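Local coordinates for leucine-rich repeat protein (PDB 4ECN), which is of unknown function but, as an extracellular leucine-rich repeat protein with two DUF4458 domains, probably takes part in protein binding, at residues N109-V114 / L119-T124; A102-D107 / V128-V133. All coordinates share one frame; numbering follows the deposited sequence.

Contact 1 (N109-V114 / L119-T124); sequences NELTVV and LEKALT
Lys121 lies across Leu111 with CB, CG and CD. Its CB stands 4.0 Å from CD2 of Leu111, and CG keeps to the same methyl. A turn about the CB-CG bond (chi2 74°) takes CD to CB of Leu111 at 3.7 Å. CE then passes on to the backbone, 3.5 Å from the carbonyl O of Glu110. A second turn, at chi4, brings NZ back to its own strand, where it bonds to the carbonyl O of Ala122 at 3.2 Å, tilted 27° from the carbonyl plane; Asp108, just ahead of 109-114, gives the ammonium a salt bridge. CD2 of Leu119 also meets Leu111, at its CB (3.8 Å) and its CD1, and rests near the carbonyl O of Thr112. Strands 110-113 and 119-124 run antiparallel with axes 8.2 Å apart, too wide for backbone pairing, and they bond instead to strands 83-93 and 10-18 respectively. Side chains therefore bridge this part of the transthyretin-clan domain, with Phe15 of strand 10-18 touching both Leu111 and Lys121. The chemistry implies an apolar contact in which the lysine methylenes serve as hydrocarbon while the ammonium turns away to Asp108 and the Ala122 carbonyl.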
ATOM      1  N   ASN A 109      -5.469   0.796  41.175  1.00 91.75           N
ATOM      2  CA  ASN A 109      -6.660   0.301  41.858  1.00 90.68           C
ATOM      3  C   ASN A 109      -6.445  -1.061  42.548  1.00 91.32           C
ATOM      4  O   ASN A 109      -7.113  -1.313  43.546  1.00 90.88           O
ATOM      5  CB  ASN A 109      -7.850   0.198  40.882  1.00 91.36           C
ATOM      6  CG  ASN A 109      -7.604  -0.495  39.553  1.00115.03           C
ATOM      7  OD1 ASN A 109      -6.484  -0.921  39.211  1.00107.65           O
ATOM      8  ND2 ASN A 109      -8.662  -0.585  38.754  1.00106.14           N
ATOM      9  N   GLU A 110      -5.511  -1.901  42.070  1.00 85.80           N
ATOM     10  CA  GLU A 110      -5.301  -3.231  42.649  1.00 84.99           C
ATOM     11  C   GLU A 110      -4.204  -3.278  43.741  1.00 85.25           C
ATOM     12  O   GLU A 110      -3.225  -2.526  43.708  1.00 84.15           O
ATOM     13  CB  GLU A 110      -4.952  -4.256  41.558  1.00 86.37           C
ATOM     14  CG  GLU A 110      -6.171  -4.744  40.783  1.00100.73           C
ATOM     15  CD  GLU A 110      -5.923  -5.794  39.714  1.00125.01           C
ATOM     16  OE1 GLU A 110      -5.379  -5.434  38.644  1.00121.48           O
ATOM     17  OE2 GLU A 110      -6.346  -6.957  39.912  1.00115.15           O
ATOM     18  N   LEU A 111      -4.418  -4.190  44.718  1.00 79.53           N
ATOM     19  CA  LEU A 111      -3.520  -4.529  45.821  1.00 78.74           C
ATOM     20  C   LEU A 111      -3.695  -6.027  46.149  1.00 80.90           C
ATOM     21  O   LEU A 111      -4.820  -6.531  46.161  1.00 80.90           O
ATOM     22  CB  LEU A 111      -3.705  -3.627  47.082  1.00 78.71           C
ATOM     23  CG  LEU A 111      -4.999  -3.627  47.925  1.00 82.54           C
ATOM     24  CD1 LEU A 111      -5.043  -4.801  48.899  1.00 83.50           C
ATOM     25  CD2 LEU A 111      -5.035  -2.407  48.812  1.00 83.12           C
ATOM     26  N   THR A 112      -2.590  -6.734  46.407  1.00 75.12           N
ATOM     27  CA  THR A 112      -2.658  -8.165  46.702  1.00 73.75           C
ATOM     28  C   THR A 112      -2.149  -8.421  48.118  1.00 74.08           C
ATOM     29  O   THR A 112      -1.011  -8.085  48.430  1.00 72.32           O
ATOM     30  CB  THR A 112      -1.864  -8.967  45.650  1.00 80.37           C
ATOM     31  OG1 THR A 112      -2.220  -8.517  44.331  1.00 85.83           O
ATOM     32  CG2 THR A 112      -2.082 -10.458  45.768  1.00 73.78           C
ATOM     33  N   VAL A 113      -3.018  -8.998  48.972  1.00 70.12           N
ATOM     34  CA  VAL A 113      -2.725  -9.395  50.352  1.00 70.51           C
ATOM     35  C   VAL A 113      -1.968 -10.714  50.282  1.00 75.76           C
ATOM     36  O   VAL A 113      -2.296 -11.548  49.436  1.00 75.76           O
ATOM     37  CB  VAL A 113      -4.009  -9.487  51.213  1.00 74.39           C
ATOM     38  CG1 VAL A 113      -3.684  -9.776  52.671  1.00 75.38           C
ATOM     39  CG2 VAL A 113      -4.833  -8.215  51.111  1.00 73.34           C
ATOM     40  N   VAL A 114      -0.926 -10.888  51.113  1.00 72.81           N
ATOM     41  CA  VAL A 114      -0.099 -12.106  51.107  1.00 72.84           C
ATOM     42  C   VAL A 114      -0.206 -12.804  52.467  1.00 78.50           C
ATOM     43  O   VAL A 114      -0.241 -12.138  53.506  1.00 77.01           O
ATOM     44  CB  VAL A 114       1.374 -11.793  50.745  1.00 75.67           C
ATOM     45  CG1 VAL A 114       2.258 -13.032  50.848  1.00 76.10           C
ATOM     46  CG2 VAL A 114       1.474 -11.173  49.351  1.00 74.16           C
ATOM     47  N   LEU A 119       1.457  -5.560  53.636  1.00 61.87           N
ATOM     48  CA  LEU A 119       1.458  -4.719  52.456  1.00 59.31           C
ATOM     49  C   LEU A 119       1.210  -3.282  52.846  1.00 62.79           C
ATOM     50  O   LEU A 119       0.406  -3.021  53.729  1.00 60.96           O
ATOM     51  CB  LEU A 119       0.363  -5.226  51.496  1.00 57.70           C
ATOM     52  CG  LEU A 119       0.046  -4.398  50.254  1.00 59.64           C
ATOM     53  CD1 LEU A 119       1.161  -4.459  49.252  1.00 58.49           C
ATOM     54  CD2 LEU A 119      -1.225  -4.870  49.619  1.00 61.40           C
ATOM     55  N   GLU A 120       1.902  -2.351  52.199  1.00 62.38           N
ATOM     56  CA  GLU A 120       1.654  -0.934  52.415  1.00 63.71           C
ATOM     57  C   GLU A 120       1.227  -0.349  51.103  1.00 65.87           C
ATOM     58  O   GLU A 120       2.013  -0.339  50.150  1.00 65.43           O
ATOM     59  CB  GLU A 120       2.861  -0.204  53.008  1.00 66.85           C
ATOM     60  CG  GLU A 120       2.526   1.205  53.475  1.00 83.28           C
ATOM     61  CD  GLU A 120       3.697   1.960  54.073  1.00116.26           C
ATOM     62  OE1 GLU A 120       4.623   2.330  53.313  1.00113.45           O
ATOM     63  OE2 GLU A 120       3.671   2.203  55.303  1.00112.58           O
ATOM     64  N   LYS A 121      -0.046   0.065  51.019  1.00 62.41           N
ATOM     65  CA  LYS A 121      -0.582   0.623  49.781  1.00 61.23           C
ATOM     66  C   LYS A 121      -0.493   2.140  49.816  1.00 66.70           C
ATOM     67  O   LYS A 121      -0.824   2.795  50.807  1.00 66.91           O
ATOM     68  CB  LYS A 121      -2.031   0.164  49.508  1.00 62.28           C
ATOM     69  CG  LYS A 121      -2.590   0.556  48.128  1.00 69.51           C
ATOM     70  CD  LYS A 121      -2.015  -0.285  46.976  1.00 73.73           C
ATOM     71  CE  LYS A 121      -2.388   0.229  45.612  1.00 71.36           C
ATOM     72  NZ  LYS A 121      -1.661   1.487  45.275  1.00 81.40           N
ATOM     73  N   ALA A 122      -0.006   2.677  48.718  1.00 64.44           N
ATOM     74  CA  ALA A 122       0.118   4.098  48.504  1.00 64.70           C
ATOM     75  C   ALA A 122      -1.174   4.641  47.892  1.00 69.35           C
ATOM     76  O   ALA A 122      -1.565   4.256  46.774  1.00 69.28           O
ATOM     77  CB  ALA A 122       1.312   4.381  47.599  1.00 65.09           C
ATOM     78  N   LEU A 123      -1.855   5.503  48.646  1.00 64.91           N
ATOM     79  CA  LEU A 123      -3.038   6.165  48.140  1.00 63.91           C
ATOM     80  C   LEU A 123      -2.667   7.601  47.811  1.00 71.17           C
ATOM     81  O   LEU A 123      -2.279   8.344  48.713  1.00 71.60           O
ATOM     82  CB  LEU A 123      -4.220   6.085  49.125  1.00 63.44           C
ATOM     83  CG  LEU A 123      -4.908   4.730  49.285  1.00 66.50           C
ATOM     84  CD1 LEU A 123      -5.999   4.810  50.327  1.00 65.89           C
ATOM     85  CD2 LEU A 123      -5.482   4.229  47.964  1.00 67.00           C
ATOM     86  N   THR A 124      -2.725   7.977  46.519  1.00 69.91           N
ATOM     87  CA  THR A 124      -2.393   9.341  46.091  1.00 71.31           C
ATOM     88  C   THR A 124      -3.683  10.169  45.988  1.00 78.34           C
ATOM     89  O   THR A 124      -4.585   9.832  45.212  1.00 78.99           O
ATOM     90  CB  THR A 124      -1.604   9.334  44.773  1.00 80.19           C
ATOM     91  OG1 THR A 124      -0.400   8.581  44.959  1.00 83.55           O
ATOM     92  CG2 THR A 124      -1.262  10.738  44.297  1.00 77.50           C
TER

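Contact 2 (A102-D107 / V128-V133); sequences AGPAGD and VPHGTV
The ND1 of His130 donates to the carbonyl O of Val128 at 2.7 Å, the shortest polar bond here, and Pro104 covers the ring that this bond holds. The acceptor lies in the imidazole plane, whereas the N-H comes to the carbonyl from above its plane. Over one face of the ring sits CG of Pro104, 3.6 Å from the centroid of the His130 ring and 10° off the normal, a clear CH-pi contact. CB of Pro104 lies near NE2 and CD2 of His130; the two side chains cross at about a right angle. With CG anti to the carbonyl carbon (chi1 -76°), the imidazole is carried beneath the proline, while CB of His130 stays 3.5 Å from the carbonyl O of Ala102. The methyl CB of Ala102 in turn approaches the carbonyl O of His130 at 3.7 Å. An alanine in place of His130 would probably leave Pro104 without its aromatic platform and the Val128 carbonyl without this donor. Residues 102-104 cross residues 130-133 at 91°, and strands 99-104 and 130-139 thereby join the first DUF4458 domain to the second. Asn249 bonds to both Ala102 and His130, and strand 202-212 adds Trp210 against Ala102 and Thr132 and Pro212 against His130.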
ATOM      1  N   ALA A 102     -13.819  12.599  49.259  1.00 79.30           N
ATOM      2  CA  ALA A 102     -14.308  11.467  48.445  1.00 77.67           C
ATOM      3  C   ALA A 102     -13.246  11.165  47.418  1.00 80.02           C
ATOM      4  O   ALA A 102     -13.148  11.861  46.404  1.00 79.21           O
ATOM      5  CB  ALA A 102     -15.656  11.776  47.794  1.00 77.85           C
ATOM      6  N   GLY A 103     -12.378  10.218  47.770  1.00 76.18           N
ATOM      7  CA  GLY A 103     -11.199   9.833  47.005  1.00 75.21           C
ATOM      8  C   GLY A 103     -11.383   8.793  45.921  1.00 78.10           C
ATOM      9  O   GLY A 103     -11.958   7.729  46.161  1.00 76.74           O
ATOM     10  N   PRO A 104     -10.846   9.063  44.711  1.00 74.95           N
ATOM     11  CA  PRO A 104     -10.932   8.062  43.637  1.00 74.13           C
ATOM     12  C   PRO A 104      -9.746   7.094  43.699  1.00 79.31           C
ATOM     13  O   PRO A 104      -8.641   7.475  44.101  1.00 77.99           O
ATOM     14  CB  PRO A 104     -10.919   8.910  42.372  1.00 74.97           C
ATOM     15  CG  PRO A 104     -10.203  10.193  42.771  1.00 79.62           C
ATOM     16  CD  PRO A 104     -10.118  10.272  44.265  1.00 75.92           C
ATOM     17  N   ALA A 105      -9.982   5.842  43.296  1.00 78.13           N
ATOM     18  CA  ALA A 105      -8.992   4.768  43.329  1.00 79.39           C
ATOM     19  C   ALA A 105      -7.770   5.033  42.435  1.00 84.79           C
ATOM     20  O   ALA A 105      -6.640   4.810  42.874  1.00 85.15           O
ATOM     21  CB  ALA A 105      -9.639   3.469  42.900  1.00 80.23           C
ATOM     22  N   GLY A 106      -8.008   5.465  41.203  1.00 81.97           N
ATOM     23  CA  GLY A 106      -6.948   5.712  40.236  1.00 82.46           C
ATOM     24  C   GLY A 106      -6.700   4.495  39.371  1.00 89.38           C
ATOM     25  O   GLY A 106      -7.548   3.597  39.300  1.00 88.17           O
ATOM     26  N   ASP A 107      -5.529   4.466  38.703  1.00 89.39           N
ATOM     27  CA  ASP A 107      -5.108   3.372  37.813  1.00 90.64           C
ATOM     28  C   ASP A 107      -4.223   2.358  38.584  1.00 98.15           C
ATOM     29  O   ASP A 107      -3.815   1.329  38.036  1.00 98.94           O
ATOM     30  CB  ASP A 107      -4.381   3.925  36.574  1.00 92.33           C
ATOM     31  CG  ASP A 107      -5.241   4.866  35.744  1.00105.33           C
ATOM     32  OD1 ASP A 107      -5.459   6.020  36.186  1.00106.53           O
ATOM     33  OD2 ASP A 107      -5.691   4.453  34.649  1.00110.71           O
ATOM     34  N   VAL A 128      -8.195  16.708  41.514  1.00 64.83           N
ATOM     35  CA  VAL A 128      -9.506  16.860  40.905  1.00 63.70           C
ATOM     36  C   VAL A 128     -10.577  16.510  41.938  1.00 67.47           C
ATOM     37  O   VAL A 128     -10.628  15.367  42.396  1.00 66.98           O
ATOM     38  CB  VAL A 128      -9.672  16.014  39.612  1.00 67.12           C
ATOM     39  CG1 VAL A 128     -10.947  16.406  38.866  1.00 66.69           C
ATOM     40  CG2 VAL A 128      -8.451  16.129  38.688  1.00 66.53           C
ATOM     41  N   PRO A 129     -11.450  17.472  42.311  1.00 63.81           N
ATOM     42  CA  PRO A 129     -12.501  17.162  43.282  1.00 63.56           C
ATOM     43  C   PRO A 129     -13.536  16.195  42.701  1.00 66.66           C
ATOM     44  O   PRO A 129     -13.953  16.322  41.544  1.00 65.67           O
ATOM     45  CB  PRO A 129     -13.101  18.527  43.588  1.00 65.88           C
ATOM     46  CG  PRO A 129     -12.830  19.338  42.396  1.00 70.03           C
ATOM     47  CD  PRO A 129     -11.518  18.880  41.876  1.00 65.33           C
ATOM     48  N   HIS A 130     -13.891  15.182  43.507  1.00 62.84           N
ATOM     49  CA  HIS A 130     -14.846  14.139  43.168  1.00 61.39           C
ATOM     50  C   HIS A 130     -15.982  14.105  44.148  1.00 65.67           C
ATOM     51  O   HIS A 130     -15.833  14.523  45.298  1.00 67.17           O
ATOM     52  CB  HIS A 130     -14.149  12.770  43.157  1.00 61.59           C
ATOM     53  CG  HIS A 130     -13.296  12.515  41.955  1.00 64.21           C
ATOM     54  ND1 HIS A 130     -12.122  13.219  41.738  1.00 65.80           N
ATOM     55  CD2 HIS A 130     -13.441  11.597  40.971  1.00 65.26           C
ATOM     56  CE1 HIS A 130     -11.614  12.738  40.612  1.00 64.47           C
ATOM     57  NE2 HIS A 130     -12.368  11.754  40.116  1.00 64.48           N
ATOM     58  N   GLY A 131     -17.107  13.594  43.676  1.00 60.64           N
ATOM     59  CA  GLY A 131     -18.313  13.320  44.441  1.00 60.23           C
ATOM     60  C   GLY A 131     -18.672  11.870  44.177  1.00 63.03           C
ATOM     61  O   GLY A 131     -17.908  11.176  43.489  1.00 62.12           O
ATOM     62  N   THR A 132     -19.813  11.379  44.714  1.00 59.26           N
ATOM     63  CA  THR A 132     -20.221   9.982  44.481  1.00 58.85           C
ATOM     64  C   THR A 132     -21.652   9.952  43.891  1.00 63.28           C
ATOM     65  O   THR A 132     -22.389  10.928  44.016  1.00 63.55           O
ATOM     66  CB  THR A 132     -20.082   9.109  45.735  1.00 63.67           C
ATOM     67  OG1 THR A 132     -20.773   9.706  46.826  1.00 65.83           O
ATOM     68  CG2 THR A 132     -18.618   8.867  46.113  1.00 59.38           C
ATOM     69  N   VAL A 133     -22.007   8.859  43.181  1.00 59.69           N
ATOM     70  CA  VAL A 133     -23.285   8.740  42.465  1.00 59.60           C
ATOM     71  C   VAL A 133     -23.863   7.330  42.561  1.00 64.67           C
ATOM     72  O   VAL A 133     -23.123   6.347  42.570  1.00 65.24           O
ATOM     73  CB  VAL A 133     -23.087   9.134  40.960  1.00 62.30           C
ATOM     74  CG1 VAL A 133     -24.157   8.545  40.047  1.00 61.43           C
ATOM     75  CG2 VAL A 133     -23.039  10.646  40.792  1.00 62.42           C
TER

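In the fold
Contact 1 is nested in the loop closed by contact 2: strand 99-104 leads into 110-113, and 118-124 leads into 130-139, with the centres about 17 Å apart. Both involve the first domain's sheet, for 99-104 and 110-113 each pair with strand 83-93. Contact 1 stays inside that domain and lies at the surface, where aliphatic chains span two nearly antiparallel strands and a lysine carries its charge out to a salt bridge. Contact 2 is buried and crosses to the second domain's sheet; there the strand segments meet almost perpendicularly, and small residues, a proline and an imidazole whose ND1 is hydrogen-bonded replace the long aliphatic chains.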